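Putative ring-cleaving dioxygenase MhqO (PDB 3OAJ) probably cleaves the ring of aromatic compounds as an iron-dependent extradiol dioxygenase of the vicinal oxygen chelate superfamily. Local coordinates at residues Asp248-Tyr256 / Glu266-Asp277. Sequence-based numbering, arbitrary orientation.
Sequences DRNYFNAIY and EIATDPPGFAHD. With ZN (zinc ion), chain C; SO4 (sulfate ion), chain D.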
loop_
_atom_site.group_PDB
_atom_site.type_symbol
_atom_site.label_atom_id
_atom_site.label_comp_id
_atom_site.label_asym_id
_atom_site.label_seq_id
_atom_site.Cartn_x
_atom_site.Cartn_y
_atom_site.Cartn_z
ATOM N N ASP A 248 4.620 3.913 17.829
ATOM C CA ASP A 248 4.088 2.552 17.953
ATOM C C ASP A 248 2.683 2.466 17.333
ATOM O O ASP A 248 1.724 3.052 17.859
ATOM C CB ASP A 248 4.080 2.185 19.444
ATOM C CG ASP A 248 3.503 0.807 19.724
ATOM O OD1 ASP A 248 3.024 0.117 18.796
ATOM O OD2 ASP A 248 3.531 0.414 20.912
ATOM N N ARG A 249 2.563 1.771 16.200
ATOM C CA ARG A 249 1.264 1.598 15.523
ATOM C C ARG A 249 0.632 0.242 15.799
ATOM O O ARG A 249 -0.279 -0.188 15.077
ATOM C CB ARG A 249 1.392 1.828 14.009
ATOM C CG ARG A 249 2.058 3.154 13.604
ATOM C CD ARG A 249 1.325 4.356 14.176
ATOM N NE ARG A 249 1.495 5.563 13.373
ATOM C CZ ARG A 249 1.099 6.786 13.738
ATOM N NH1 ARG A 249 0.534 6.993 14.926
ATOM N NH2 ARG A 249 1.289 7.818 12.923
ATOM N N ASN A 250 1.123 -0.423 16.847
ATOM C CA ASN A 250 0.593 -1.703 17.337
ATOM C C ASN A 250 1.036 -2.883 16.484
ATOM O O ASN A 250 1.571 -3.849 17.008
ATOM C CB ASN A 250 -0.947 -1.666 17.479
ATOM C CG ASN A 250 -1.497 -2.761 18.393
ATOM O OD1 ASN A 250 -0.770 -3.629 18.872
ATOM N ND2 ASN A 250 -2.799 -2.711 18.639
ATOM N N TYR A 251 0.829 -2.804 15.172
ATOM C CA TYR A 251 1.144 -3.939 14.277
ATOM C C TYR A 251 2.518 -3.776 13.635
ATOM O O TYR A 251 2.991 -4.653 12.920
ATOM C CB TYR A 251 0.007 -4.117 13.261
ATOM C CG TYR A 251 -1.306 -4.045 14.006
ATOM C CD1 TYR A 251 -2.150 -2.932 13.902
ATOM C CD2 TYR A 251 -1.646 -5.042 14.919
ATOM C CE1 TYR A 251 -3.322 -2.848 14.665
ATOM C CE2 TYR A 251 -2.807 -4.959 15.681
ATOM C CZ TYR A 251 -3.635 -3.861 15.546
ATOM O OH TYR A 251 -4.779 -3.808 16.302
ATOM N N PHE A 252 3.143 -2.639 13.918
ATOM C CA PHE A 252 4.504 -2.276 13.470
ATOM C C PHE A 252 4.825 -0.946 14.145
ATOM O O PHE A 252 3.915 -0.259 14.604
ATOM C CB PHE A 252 4.591 -2.136 11.929
ATOM C CG PHE A 252 3.543 -1.236 11.336
ATOM C CD1 PHE A 252 3.759 0.136 11.216
ATOM C CD2 PHE A 252 2.314 -1.759 10.918
ATOM C CE1 PHE A 252 2.791 0.974 10.665
ATOM C CE2 PHE A 252 1.336 -0.909 10.381
ATOM C CZ PHE A 252 1.556 0.455 10.279
ATOM N N ASN A 253 6.116 -0.608 14.222
ATOM C CA ASN A 253 6.568 0.731 14.600
ATOM C C ASN A 253 6.881 1.491 13.312
ATOM O O ASN A 253 7.274 0.887 12.309
ATOM C CB ASN A 253 7.798 0.651 15.508
ATOM C CG ASN A 253 7.478 0.059 16.877
ATOM O OD1 ASN A 253 6.385 0.251 17.407
ATOM N ND2 ASN A 253 8.417 -0.703 17.432
ATOM N N ALA A 254 6.671 2.803 13.345
ATOM C CA ALA A 254 6.780 3.675 12.177
ATOM C C ALA A 254 7.639 4.908 12.420
ATOM O O ALA A 254 7.590 5.490 13.492
ATOM C CB ALA A 254 5.396 4.126 11.751
ATOM N N ILE A 255 8.431 5.280 11.410
ATOM C CA ILE A 255 9.001 6.626 11.297
ATOM C C ILE A 255 8.630 7.166 9.928
ATOM O O ILE A 255 8.464 6.401 8.972
ATOM C CB ILE A 255 10.538 6.658 11.486
ATOM C CG1 ILE A 255 11.253 5.748 10.468
ATOM C CG2 ILE A 255 10.889 6.229 12.910
ATOM C CD1 ILE A 255 12.782 5.798 10.558
ATOM N N TYR A 256 8.500 8.485 9.852
ATOM C CA TYR A 256 8.080 9.167 8.611
ATOM C C TYR A 256 9.064 10.259 8.214
ATOM O O TYR A 256 9.608 10.966 9.066
ATOM C CB TYR A 256 6.689 9.805 8.782
ATOM C CG TYR A 256 5.605 8.856 9.266
ATOM C CD1 TYR A 256 4.761 8.202 8.365
ATOM C CD2 TYR A 256 5.442 8.590 10.634
ATOM C CE1 TYR A 256 3.766 7.319 8.821
ATOM C CE2 TYR A 256 4.462 7.722 11.096
ATOM C CZ TYR A 256 3.631 7.083 10.188
ATOM O OH TYR A 256 2.653 6.216 10.645
ATOM N N GLU A 266 7.743 6.365 4.633
ATOM C CA GLU A 266 7.700 5.831 5.987
ATOM C C GLU A 266 8.646 4.641 6.010
ATOM O O GLU A 266 8.835 3.989 4.987
ATOM C CB GLU A 266 6.266 5.391 6.310
ATOM C CG GLU A 266 6.091 4.574 7.616
ATOM C CD GLU A 266 4.672 4.114 7.830
ATOM O OE1 GLU A 266 3.796 4.406 6.991
ATOM O OE2 GLU A 266 4.433 3.430 8.846
ATOM N N ILE A 267 9.289 4.402 7.149
ATOM C CA ILE A 267 9.942 3.107 7.392
ATOM C C ILE A 267 9.133 2.425 8.491
ATOM O O ILE A 267 8.958 2.989 9.571
ATOM C CB ILE A 267 11.423 3.245 7.824
ATOM C CG1 ILE A 267 12.207 4.193 6.891
ATOM C CG2 ILE A 267 12.079 1.836 8.008
ATOM C CD1 ILE A 267 12.326 3.749 5.471
ATOM N N ALA A 268 8.651 1.219 8.197
ATOM C CA ALA A 268 7.843 0.424 9.109
ATOM C C ALA A 268 8.513 -0.912 9.358
ATOM O O ALA A 268 9.024 -1.551 8.430
ATOM C CB ALA A 268 6.464 0.192 8.518
ATOM N N THR A 269 8.486 -1.347 10.609
ATOM C CA THR A 269 9.084 -2.614 10.958
ATOM C C THR A 269 8.241 -3.793 10.489
ATOM O O THR A 269 7.000 -3.759 10.581
ATOM C CB THR A 269 9.277 -2.745 12.478
ATOM O OG1 THR A 269 8.018 -2.640 13.152
ATOM C CG2 THR A 269 10.250 -1.702 13.023
ATOM N N ASP A 270 8.899 -4.857 10.014
ATOM C CA ASP A 270 8.160 -6.070 9.649
ATOM C C ASP A 270 7.350 -6.626 10.834
ATOM O O ASP A 270 6.153 -6.870 10.686
ATOM C CB ASP A 270 9.067 -7.159 9.039
ATOM C CG ASP A 270 9.511 -6.832 7.610
ATOM O OD1 ASP A 270 8.971 -5.879 6.997
ATOM O OD2 ASP A 270 10.429 -7.520 7.106
ATOM N N PRO A 271 7.980 -6.806 12.018
ATOM C CA PRO A 271 7.194 -7.253 13.171
ATOM C C PRO A 271 6.425 -6.133 13.895
ATOM O O PRO A 271 6.771 -4.947 13.754
ATOM C CB PRO A 271 8.255 -7.853 14.116
ATOM C CG PRO A 271 9.525 -7.178 13.762
ATOM C CD PRO A 271 9.417 -6.704 12.330
ATOM N N PRO A 272 5.416 -6.501 14.713
ATOM C CA PRO A 272 4.975 -7.868 15.022
ATOM C C PRO A 272 3.935 -8.434 14.067
ATOM O O PRO A 272 3.712 -9.644 14.061
ATOM C CB PRO A 272 4.363 -7.726 16.418
ATOM C CG PRO A 272 3.823 -6.325 16.417
ATOM C CD PRO A 272 4.840 -5.523 15.659
ATOM N N GLY A 273 3.308 -7.565 13.277
ATOM C CA GLY A 273 2.231 -7.954 12.386
ATOM C C GLY A 273 0.858 -7.982 13.028
ATOM O O GLY A 273 0.675 -7.552 14.177
ATOM N N PHE A 274 -0.112 -8.509 12.285
ATOM C CA PHE A 274 -1.521 -8.309 12.629
ATOM C C PHE A 274 -2.143 -9.366 13.526
ATOM O O PHE A 274 -3.292 -9.207 13.948
ATOM C CB PHE A 274 -2.349 -8.103 11.364
ATOM C CG PHE A 274 -1.909 -6.918 10.552
ATOM C CD1 PHE A 274 -2.230 -5.630 10.941
ATOM C CD2 PHE A 274 -1.174 -7.103 9.378
ATOM C CE1 PHE A 274 -1.813 -4.524 10.193
ATOM C CE2 PHE A 274 -0.761 -6.029 8.617
ATOM C CZ PHE A 274 -1.070 -4.726 9.028
ATOM N N ALA A 275 -1.377 -10.417 13.818
ATOM C CA ALA A 275 -1.883 -11.572 14.573
ATOM C C ALA A 275 -1.554 -11.568 16.065
ATOM O O ALA A 275 -1.566 -12.624 16.703
ATOM C CB ALA A 275 -1.378 -12.858 13.946
ATOM N N HIS A 276 -1.274 -10.405 16.636
ATOM C CA HIS A 276 -0.838 -10.390 18.033
ATOM C C HIS A 276 -1.840 -9.756 18.993
ATOM O O HIS A 276 -1.583 -9.717 20.197
ATOM C CB HIS A 276 0.519 -9.705 18.171
ATOM C CG HIS A 276 0.421 -8.222 18.296
ATOM N ND1 HIS A 276 0.318 -7.394 17.204
ATOM C CD2 HIS A 276 0.370 -7.420 19.386
ATOM C CE1 HIS A 276 0.225 -6.142 17.615
ATOM N NE2 HIS A 276 0.259 -6.131 18.936
ATOM N N ASP A 277 -2.948 -9.225 18.475
ATOM C CA ASP A 277 -4.091 -8.916 19.336
ATOM C C ASP A 277 -5.362 -9.652 18.895
ATOM O O ASP A 277 -6.410 -9.542 19.525
ATOM C CB ASP A 277 -4.306 -7.403 19.514
ATOM C CG ASP A 277 -4.626 -6.683 18.220
ATOM O OD1 ASP A 277 -4.661 -7.319 17.151
ATOM O OD2 ASP A 277 -4.821 -5.452 18.290
HETATM ZN ZN ZN C . 2.082 3.901 7.100
HETATM S S SO4 D . 0.327 4.261 8.825
HETATM O O1 SO4 D . 0.561 5.700 8.934
HETATM O O2 SO4 D . -0.680 3.783 9.752
HETATM O O3 SO4 D . -0.045 3.877 7.462
HETATM O O4 SO4 D . 1.577 3.598 9.207
HETATM O O HOH W 1 3.830 -5.368 10.237
#
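Tyr251 lays its ring among Gly273, Phe274, His276 and Asp277: Asn250 CB sits over the centre of one face, while Gly273 O and the Asp277 carboxylate come to the edge. The Phe274 ring meets Tyr251 obliquely, its CD1 3.6 Å from Tyr251 CB, and the His276 ring meets it rim to rim. At the far end Tyr251 OH donates to the syn lone pair of Asp277 OD2 at 2.6 Å, the carboxylate plane turned 62° from the ring. His276 ND1 donates nearly in its ring plane to Gly273 O, which probably steadies the ring.

Phe252 takes Arg249 CB on one face and, at its edge, O4 of a sulfate that probably comes from the crystallisation liquor and ligates the zinc through O3 and O4; Phe252 CD1 lies 3.8 Å from Ala268 CB. Glu266 runs out alongside Tyr256, CG anti to the backbone N (chi1 170°), and its OE1 binds the zinc at 1.8 Å. His11 and His218 complete the protein ligands of this site, predicted to hold iron in the enzyme. Tyr256 OH donates to sulfate O1 and accepts side-on from Arg249 NE and NH2.

Thr269 OG1 accepts from Asn253 N at 3.0 Å and donates to Pro271 O, joining the hairpin to the turn with the cis peptide before Pro272. On the face away from Glu266, Ile255 and Ile267 form a hydrogen-bonded antiparallel pair and pack side by side towards helix 226-238. The hairpin of 253-258 and 264-269 joins the sheet through strand 215-223, while Lys36 bridges to Asp277 and strand 9-16 backs Ala268.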